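Local coordinates for protein beta-galactosidase (Marinomonas sp. ef1, PDB 6Y2K) that hydrolyses terminal beta-D-galactose residues from beta-galactosides as a cold-active family GH42 enzyme that assembles into a hexamer, at residues M185-S189 with F190-E194; A158-R161 with L162-E166. All coordinates share one frame; numbering follows the deposited sequence. Where two conformers were deposited one is given.

Interaction 1 (M185-S189 with F190-E194); sequences MDYRS and FDEIE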
loop_
_atom_site.group_PDB
_atom_site.type_symbol
_atom_site.label_atom_id
_atom_site.label_comp_id
_atom_site.label_asym_id
_atom_site.label_seq_id
_atom_site.Cartn_x
_atom_site.Cartn_y
_atom_site.Cartn_z
ATOM N N MET A 185 42.140 20.881 -24.228
ATOM C CA MET A 185 42.105 19.634 -25.005
ATOM C C MET A 185 42.839 19.731 -26.364
ATOM O O MET A 185 43.008 18.709 -27.042
ATOM C CB MET A 185 40.654 19.177 -25.217
ATOM C CG MET A 185 39.993 18.570 -23.975
ATOM S SD MET A 185 38.323 17.909 -24.245
ATOM C CE MET A 185 37.381 19.405 -24.545
ATOM N N ASP A 186 43.263 20.936 -26.757
ATOM C CA ASP A 186 43.827 21.190 -28.104
ATOM C C ASP A 186 44.923 20.205 -28.517
ATOM O O ASP A 186 45.882 19.986 -27.772
ATOM C CB ASP A 186 44.396 22.613 -28.200
ATOM C CG ASP A 186 43.316 23.689 -28.182
ATOM O OD1 ASP A 186 42.375 23.610 -29.010
ATOM O OD2 ASP A 186 43.428 24.614 -27.334
ATOM N N TYR A 187 44.761 19.628 -29.706
ATOM C CA TYR A 187 45.746 18.725 -30.313
ATOM C C TYR A 187 46.640 19.456 -31.314
ATOM O O TYR A 187 46.166 20.288 -32.092
ATOM C CB TYR A 187 45.029 17.560 -31.013
ATOM C CG TYR A 187 44.094 16.844 -30.069
ATOM C CD1 TYR A 187 44.583 15.928 -29.134
ATOM C CD2 TYR A 187 42.732 17.112 -30.074
ATOM C CE1 TYR A 187 43.735 15.284 -28.250
ATOM C CE2 TYR A 187 41.875 16.468 -29.193
ATOM C CZ TYR A 187 42.384 15.560 -28.277
ATOM O OH TYR A 187 41.536 14.929 -27.390
ATOM N N ARG A 188 47.932 19.132 -31.283
ATOM C CA ARG A 188 48.901 19.640 -32.256
ATOM C C ARG A 188 48.810 18.928 -33.608
ATOM O O ARG A 188 49.253 19.467 -34.629
ATOM C CB ARG A 188 50.326 19.464 -31.730
ATOM C CG ARG A 188 50.639 20.216 -30.448
ATOM C CD ARG A 188 52.139 20.210 -30.183
ATOM N NE ARG A 188 52.675 18.850 -30.096
ATOM C CZ ARG A 188 53.965 18.524 -30.184
ATOM N NH1 ARG A 188 54.903 19.456 -30.350
ATOM N NH2 ARG A 188 54.329 17.247 -30.093
ATOM N N SER A 189 48.285 17.701 -33.601
ATOM C CA SER A 189 48.191 16.878 -34.797
ATOM C C SER A 189 47.131 15.794 -34.596
ATOM O O SER A 189 46.729 15.503 -33.466
ATOM C CB SER A 189 49.544 16.208 -35.075
ATOM O OG SER A 189 49.891 15.291 -34.031
ATOM N N PHE A 190 46.697 15.176 -35.686
ATOM C CA PHE A 190 45.747 14.071 -35.578
ATOM C C PHE A 190 46.310 12.909 -34.768
ATOM O O PHE A 190 45.554 12.276 -34.033
ATOM C CB PHE A 190 45.287 13.599 -36.952
ATOM C CG PHE A 190 44.486 14.631 -37.698
ATOM C CD1 PHE A 190 43.225 15.002 -37.250
ATOM C CD2 PHE A 190 44.986 15.228 -38.852
ATOM C CE1 PHE A 190 42.471 15.948 -37.933
ATOM C CE2 PHE A 190 44.238 16.179 -39.535
ATOM C CZ PHE A 190 42.979 16.540 -39.073
ATOM N N ASP A 191 47.626 12.669 -34.844
ATOM C CA ASP A 191 48.260 11.538 -34.152
ATOM C C ASP A 191 48.427 11.736 -32.635
ATOM O O ASP A 191 48.912 10.845 -31.946
ATOM C CB ASP A 191 49.610 11.196 -34.805
ATOM C CG ASP A 191 49.451 10.616 -36.208
ATOM O OD1 ASP A 191 48.331 10.193 -36.580
ATOM O OD2 ASP A 191 50.456 10.579 -36.940
ATOM N N GLU A 192 48.043 12.911 -32.120
ATOM C CA GLU A 192 47.929 13.119 -30.671
ATOM C C GLU A 192 46.574 12.655 -30.116
ATOM O O GLU A 192 46.443 12.447 -28.905
ATOM C CB GLU A 192 48.153 14.583 -30.290
ATOM C CG GLU A 192 49.612 15.014 -30.308
ATOM C CD GLU A 192 49.851 16.364 -29.646
ATOM O OE1 GLU A 192 48.880 17.135 -29.450
ATOM O OE2 GLU A 192 51.026 16.654 -29.319
ATOM N N ILE A 193 45.575 12.509 -30.988
ATOM C CA ILE A 193 44.214 12.211 -30.566
ATOM C C ILE A 193 44.131 10.734 -30.164
ATOM O O ILE A 193 44.638 9.863 -30.868
ATOM C CB ILE A 193 43.182 12.538 -31.672
ATOM C CG1 ILE A 193 43.226 14.042 -32.018
ATOM C CG2 ILE A 193 41.785 12.138 -31.219
ATOM C CD1 ILE A 193 42.413 14.445 -33.226
ATOM N N GLU A 194 43.514 10.475 -29.013
ATOM C CA GLU A 194 43.352 9.126 -28.483
ATOM C C GLU A 194 41.905 8.663 -28.645
ATOM O O GLU A 194 41.026 9.424 -29.050
ATOM C CB GLU A 194 43.745 9.089 -26.993
ATOM C CG GLU A 194 45.181 9.501 -26.678
ATOM C CD GLU A 194 46.254 8.517 -27.135
ATOM O OE1 GLU A 194 45.940 7.357 -27.482
ATOM O OE2 GLU A 194 47.440 8.925 -27.140
HETATM O O HOH W 1 48.892 19.057 -27.318
HETATM O O HOH W 2 42.409 12.388 -26.939
HETATM O O HOH W 3 52.827 14.783 -28.570
#
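Arg-188 bends at its third torsion (chi3 -58°), which turns the guanidinium back to Glu-192. The Glu-192 chain runs extended beyond CG (chi2 -168°) and brings its carboxylate within reach of both the backbone N and the NE of Arg-188. Each carboxylate oxygen has its own task. OE1 of Glu-192 accepts a nearly straight bond from the backbone N of Arg-188 at 2.9 Å. OE2 of Glu-192 forms a salt bridge with NE of Arg-188, also at 2.9 Å. Both donors stand above the carboxylate plane, while OE2 lies close to the guanidinium plane. NH2 of Arg-188 adds a weak bond to OE2 and shares a water with it. This double hold should fix the rotation of the carboxylate.

The backbone turns here too. Glu-192 N bonds to Ser-189 O at 3.2 Å, and Ile-193 N to Phe-190 O, through the short 3-10 turn 190-192. Past the turn, Ile-193 lays CG1 over the Tyr-187 ring, a CH-pi contact 3.6 Å from the centroid. Met-185 O lies over the opposite face. A water joins Tyr-187 OH to Glu-194 N.

Lys-79 of the second subunit bonds to Glu-192 O and its Thr-45 to Arg-188 NH1. The loop follows helix 171-178 and precedes helix 205-233. Tyr-187 and Ile-193 rest on helix 171-178, and Ile-193 also reaches helix 154-168.

Interaction 2 (A158-R161 with L162-E166); sequences AAFR and LWLAE
Leu-164 lays its CD1 methyl over one face of the Phe-160 ring, almost above the ring centre. The CH-pi distance from CD1 to the Phe-160 centroid is 3.7 Å, 11° off the ring normal. The other methyl, Leu-164 CD2, is 3.7 Å from Phe-160 CE1 and also lies at the edge of the Trp-163 indole, in its plane. Phe-160 and Trp-163 themselves meet obliquely and loosely, CE1 of the first being 4.5 Å from CE3 of the second. Three residues apart, Phe-160 and Trp-163 start from one flank of the helix, and with CG anti to the backbone N in each (chi1 -173°) both rings reach out toward helix 205-233.

The pairs are one helical turn apart, i to i+4 for Phe-160 and Leu-164 and i to i+3 for Phe-160 and Trp-163. They lie on helix 154-168, which follows the fourth strand of the TIM barrel, 134-138. Regular alpha-helical bonds hold the spacing. Leu-164 N donates to Phe-160 O at 2.9 Å, and Trp-163 N to Ala-159 O at 2.9 Å.

On helix 205-233, Phe-211 meets Phe-160 edge-to-face, and Asp-217 is bonded to Trp-163 NE1. Leu-164 also packs on Leu-174 and Trp-178 of helix 171-178. Arg-161 runs extended from CG to NE toward the loop that carries Ile-193.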
loop_
_atom_site.group_PDB
_atom_site.type_symbol
_atom_site.label_atom_id
_atom_site.label_comp_id
_atom_site.label_asym_id
_atom_site.label_seq_id
_atom_site.Cartn_x
_atom_site.Cartn_y
_atom_site.Cartn_z
ATOM N N ALA A 158 43.808 3.845 -35.341
ATOM C CA ALA A 158 44.449 4.131 -36.619
ATOM C C ALA A 158 43.421 4.581 -37.653
ATOM O O ALA A 158 43.627 5.587 -38.335
ATOM C CB ALA A 158 45.225 2.919 -37.117
ATOM N N ALA A 159 42.310 3.851 -37.744
ATOM C CA ALA A 159 41.217 4.232 -38.643
ATOM C C ALA A 159 40.590 5.583 -38.269
ATOM O O ALA A 159 40.243 6.370 -39.154
ATOM C CB ALA A 159 40.151 3.142 -38.681
ATOM N N PHE A 160 40.464 5.849 -36.965
ATOM C CA PHE A 160 39.861 7.101 -36.468
ATOM C C PHE A 160 40.707 8.313 -36.861
ATOM O O PHE A 160 40.185 9.295 -37.390
ATOM C CB PHE A 160 39.656 7.019 -34.947
ATOM C CG PHE A 160 38.895 8.181 -34.335
ATOM C CD1 PHE A 160 37.754 8.716 -34.939
ATOM C CD2 PHE A 160 39.298 8.702 -33.098
ATOM C CE1 PHE A 160 37.055 9.760 -34.341
ATOM C CE2 PHE A 160 38.591 9.739 -32.491
ATOM C CZ PHE A 160 37.465 10.268 -33.112
ATOM N N ARG A 161 42.015 8.221 -36.672
ATOM C CA ARG A 161 42.895 9.339 -37.037
ATOM C C ARG A 161 42.870 9.642 -38.544
ATOM O O ARG A 161 42.906 10.813 -38.938
ATOM C CB ARG A 161 44.319 9.091 -36.545
ATOM C CG ARG A 161 44.419 9.069 -35.032
ATOM C CD ARG A 161 45.731 8.471 -34.581
ATOM N NE ARG A 161 45.953 8.705 -33.158
ATOM C CZ ARG A 161 46.958 8.191 -32.458
ATOM N NH1 ARG A 161 47.865 7.405 -33.042
ATOM N NH2 ARG A 161 47.065 8.466 -31.158
ATOM N N LEU A 162 42.794 8.599 -39.376
ATOM C CA LEU A 162 42.652 8.779 -40.832
ATOM C C LEU A 162 41.300 9.389 -41.197
ATOM O O LEU A 162 41.229 10.293 -42.034
ATOM C CB LEU A 162 42.838 7.456 -41.586
ATOM C CG LEU A 162 44.244 6.846 -41.619
ATOM C CD1 LEU A 162 44.193 5.486 -42.315
ATOM C CD2 LEU A 162 45.255 7.763 -42.313
ATOM N N TRP A 163 40.239 8.886 -40.565
ATOM C CA TRP A 163 38.874 9.383 -40.769
ATOM C C TRP A 163 38.740 10.864 -40.394
ATOM O O TRP A 163 38.099 11.631 -41.113
ATOM C CB TRP A 163 37.891 8.515 -39.966
ATOM C CG TRP A 163 36.419 8.766 -40.178
ATOM C CD1 TRP A 163 35.574 8.078 -41.012
ATOM C CD2 TRP A 163 35.616 9.736 -39.509
ATOM N NE1 TRP A 163 34.294 8.578 -40.909
ATOM C CE2 TRP A 163 34.293 9.594 -39.991
ATOM C CE3 TRP A 163 35.885 10.720 -38.548
ATOM C CZ2 TRP A 163 33.244 10.396 -39.541
ATOM C CZ3 TRP A 163 34.839 11.518 -38.100
ATOM C CH2 TRP A 163 33.535 11.351 -38.599
ATOM N N LEU A 164 39.364 11.265 -39.287
ATOM C CA LEU A 164 39.350 12.667 -38.849
ATOM C C LEU A 164 40.089 13.609 -39.816
ATOM O O LEU A 164 39.618 14.728 -40.074
ATOM C CB LEU A 164 39.947 12.806 -37.444
ATOM C CG LEU A 164 39.151 12.213 -36.274
ATOM C CD1 LEU A 164 40.012 12.219 -35.024
ATOM C CD2 LEU A 164 37.859 12.989 -36.045
ATOM N N ALA A 165 41.235 13.164 -40.337
ATOM C CA ALA A 165 41.979 13.938 -41.343
ATOM C C ALA A 165 41.147 14.145 -42.605
ATOM O O ALA A 165 41.104 15.257 -43.145
ATOM C CB ALA A 165 43.316 13.277 -41.673
ATOM N N GLU A 166 40.464 13.089 -43.043
ATOM C CA GLU A 166 39.565 13.159 -44.200
ATOM C C GLU A 166 38.396 14.131 -43.977
ATOM O O GLU A 166 38.052 14.895 -44.870
ATOM C CB GLU A 166 39.054 11.750 -44.542
ATOM C CG GLU A 166 38.161 11.626 -45.770
ATOM C CD GLU A 166 38.807 12.122 -47.054
ATOM O OE1 GLU A 166 40.033 11.930 -47.229
ATOM O OE2 GLU A 166 38.075 12.707 -47.894
#

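In the fold
Interaction 2 comes first along the chain, on helix 154-168. Helix 171-178 follows, and then the loop that holds interaction 1. Their centres are 12 Å apart, and both lie well out from the centre of the chain, in the long excursion between barrel strands 134-138 and 238-244. They touch directly. Arg-161 NH2 reaches Ile-193 O at 2.8 Å, a probable hydrogen bond, and the Phe-190 ring packs on Ala-165. The loop is thereby tied to the helix. The two differ in their outer partners. Residues 185-194 meet a second subunit, while residues 158-166 meet no other chain. The helix thus backs a loop at a subunit interface of the hexamer.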